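Local structure of transcription termination factor NusA (Planctomyces limnophilus, 4MTN) at residues A328-I332 against F348-L354. The protein probably takes part in both transcription termination and antitermination, binding the core RNA polymerase and nascent RNA. Numbering follows the deposited sequence.
Sequences AYSQI and FLSFEDL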
# COMPACT_ATOMS: atom_id res chain seq x y z
N ALA A 328 -21.54 -33.75 5.41
CA ALA A 328 -20.10 -33.71 5.68
C ALA A 328 -19.82 -33.32 7.13
O ALA A 328 -18.99 -33.94 7.80
CB ALA A 328 -19.41 -32.74 4.73
N TYR A 329 -20.52 -32.29 7.62
CA TYR A 329 -20.32 -31.81 8.98
C TYR A 329 -20.82 -32.82 10.02
O TYR A 329 -20.31 -32.86 11.14
CB TYR A 329 -21.02 -30.47 9.18
CG TYR A 329 -20.35 -29.31 8.48
CD1 TYR A 329 -19.03 -29.40 8.05
CD2 TYR A 329 -21.03 -28.12 8.25
CE1 TYR A 329 -18.41 -28.34 7.41
CE2 TYR A 329 -20.42 -27.05 7.62
CZ TYR A 329 -19.11 -27.17 7.20
OH TYR A 329 -18.50 -26.11 6.57
N SER A 330 -21.80 -33.62 9.63
CA SER A 330 -22.38 -34.61 10.53
C SER A 330 -21.41 -35.76 10.81
O SER A 330 -21.55 -36.47 11.81
CB SER A 330 -23.69 -35.16 9.96
OG SER A 330 -24.63 -34.12 9.78
N GLN A 331 -20.44 -35.94 9.92
CA GLN A 331 -19.42 -36.98 10.10
C GLN A 331 -18.59 -36.72 11.34
O GLN A 331 -18.16 -37.65 12.02
CB GLN A 331 -18.51 -37.05 8.87
CG GLN A 331 -19.15 -37.71 7.66
CD GLN A 331 -18.19 -37.83 6.49
OE1 GLN A 331 -17.32 -36.98 6.30
NE2 GLN A 331 -18.32 -38.90 5.72
N ILE A 332 -18.35 -35.44 11.63
CA ILE A 332 -17.60 -35.05 12.82
C ILE A 332 -18.38 -35.36 14.09
O ILE A 332 -19.49 -34.87 14.27
CB ILE A 332 -17.25 -33.55 12.80
CG1 ILE A 332 -16.46 -33.20 11.54
CG2 ILE A 332 -16.47 -33.17 14.05
CD1 ILE A 332 -16.14 -31.73 11.41
N PHE A 348 -21.46 -21.53 6.16
CA PHE A 348 -20.36 -22.48 6.22
C PHE A 348 -20.64 -23.69 5.34
O PHE A 348 -21.63 -24.40 5.55
CB PHE A 348 -20.11 -22.92 7.67
CG PHE A 348 -19.66 -21.81 8.57
CD1 PHE A 348 -18.31 -21.53 8.73
CD2 PHE A 348 -20.59 -21.03 9.25
CE1 PHE A 348 -17.90 -20.50 9.56
CE2 PHE A 348 -20.18 -20.01 10.07
CZ PHE A 348 -18.84 -19.74 10.23
N LEU A 349 -19.78 -23.92 4.36
CA LEU A 349 -19.99 -24.99 3.40
C LEU A 349 -18.88 -26.05 3.47
O LEU A 349 -19.14 -27.20 3.81
CB LEU A 349 -20.08 -24.42 1.98
CG LEU A 349 -21.23 -23.44 1.75
CD1 LEU A 349 -21.16 -22.83 0.36
CD2 LEU A 349 -22.57 -24.13 1.98
N SER A 350 -17.66 -25.65 3.13
CA SER A 350 -16.53 -26.57 3.15
C SER A 350 -15.95 -26.71 4.55
O SER A 350 -16.40 -26.05 5.49
CB SER A 350 -15.45 -26.11 2.18
OG SER A 350 -14.93 -24.84 2.55
N PHE A 351 -14.93 -27.56 4.69
CA PHE A 351 -14.26 -27.74 5.97
C PHE A 351 -13.27 -26.61 6.22
O PHE A 351 -12.88 -26.36 7.36
CB PHE A 351 -13.54 -29.09 6.02
CG PHE A 351 -14.46 -30.26 6.22
CD1 PHE A 351 -14.86 -30.63 7.49
CD2 PHE A 351 -14.94 -30.99 5.14
CE1 PHE A 351 -15.71 -31.71 7.68
CE2 PHE A 351 -15.79 -32.06 5.32
CZ PHE A 351 -16.18 -32.42 6.60
N GLU A 352 -12.88 -25.93 5.15
CA GLU A 352 -12.01 -24.76 5.25
C GLU A 352 -12.73 -23.65 6.00
O GLU A 352 -12.13 -22.97 6.84
CB GLU A 352 -11.59 -24.27 3.86
CG GLU A 352 -10.54 -25.13 3.17
CD GLU A 352 -11.09 -26.44 2.63
OE1 GLU A 352 -12.32 -26.65 2.69
OE2 GLU A 352 -10.29 -27.26 2.14
N ASP A 353 -14.01 -23.47 5.70
CA ASP A 353 -14.82 -22.44 6.34
C ASP A 353 -15.04 -22.75 7.81
O ASP A 353 -15.11 -21.85 8.64
CB ASP A 353 -16.17 -22.30 5.63
CG ASP A 353 -16.02 -22.09 4.13
OD1 ASP A 353 -14.98 -21.54 3.71
OD2 ASP A 353 -16.94 -22.47 3.38
N LEU A 354 -15.15 -24.03 8.13
CA LEU A 354 -15.39 -24.46 9.50
C LEU A 354 -14.13 -24.34 10.35
O LEU A 354 -14.20 -24.04 11.54
CB LEU A 354 -15.92 -25.89 9.53
CG LEU A 354 -16.31 -26.44 10.91
CD1 LEU A 354 -17.28 -25.50 11.60
CD2 LEU A 354 -16.91 -27.83 10.78
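The ring of Tyr-329 turns its edge to one face of Phe-351, a T-shaped pair with centroids 5.6 Å apart and planes at 85°; phenylalanine suits the place by offering a flat face to that edge. Over one face of the tyrosine lies Leu-354: chi1 (-176°) and chi2 (53°) together bring its CD2 4.1 Å from the ring centroid in a CH-pi contact. At the edge of Phe-351 comes Ile-332, its CD1 3.8 Å from Phe-351 CE1; both branched aliphatics fill in against the rings with methyls. Ala-328, small enough to let the ring close in, sets its CB 3.7 Å from Phe-351 CE2. With an alanine in place of Phe-351, the Tyr-329 edge would probably lose its aromatic partner and a gap would open beside Ile-332. Outside the two segments, Ala-340 and Val-344 of helix 337-345 pack on Tyr-329, and Ile-387 of helix 370-399 on Phe-351, joining helices of the helix-hairpin-helix domain. Tyrosine suits its place because its hydroxyl also reaches the loop before helix 351-355. Ser-350 O lies at the ring edge, in plane, modelled too close to Tyr-329 OH to be taken literally; their hydrogen bond probably gives the buried phenol its acceptor and links helix 316-330 to the loop.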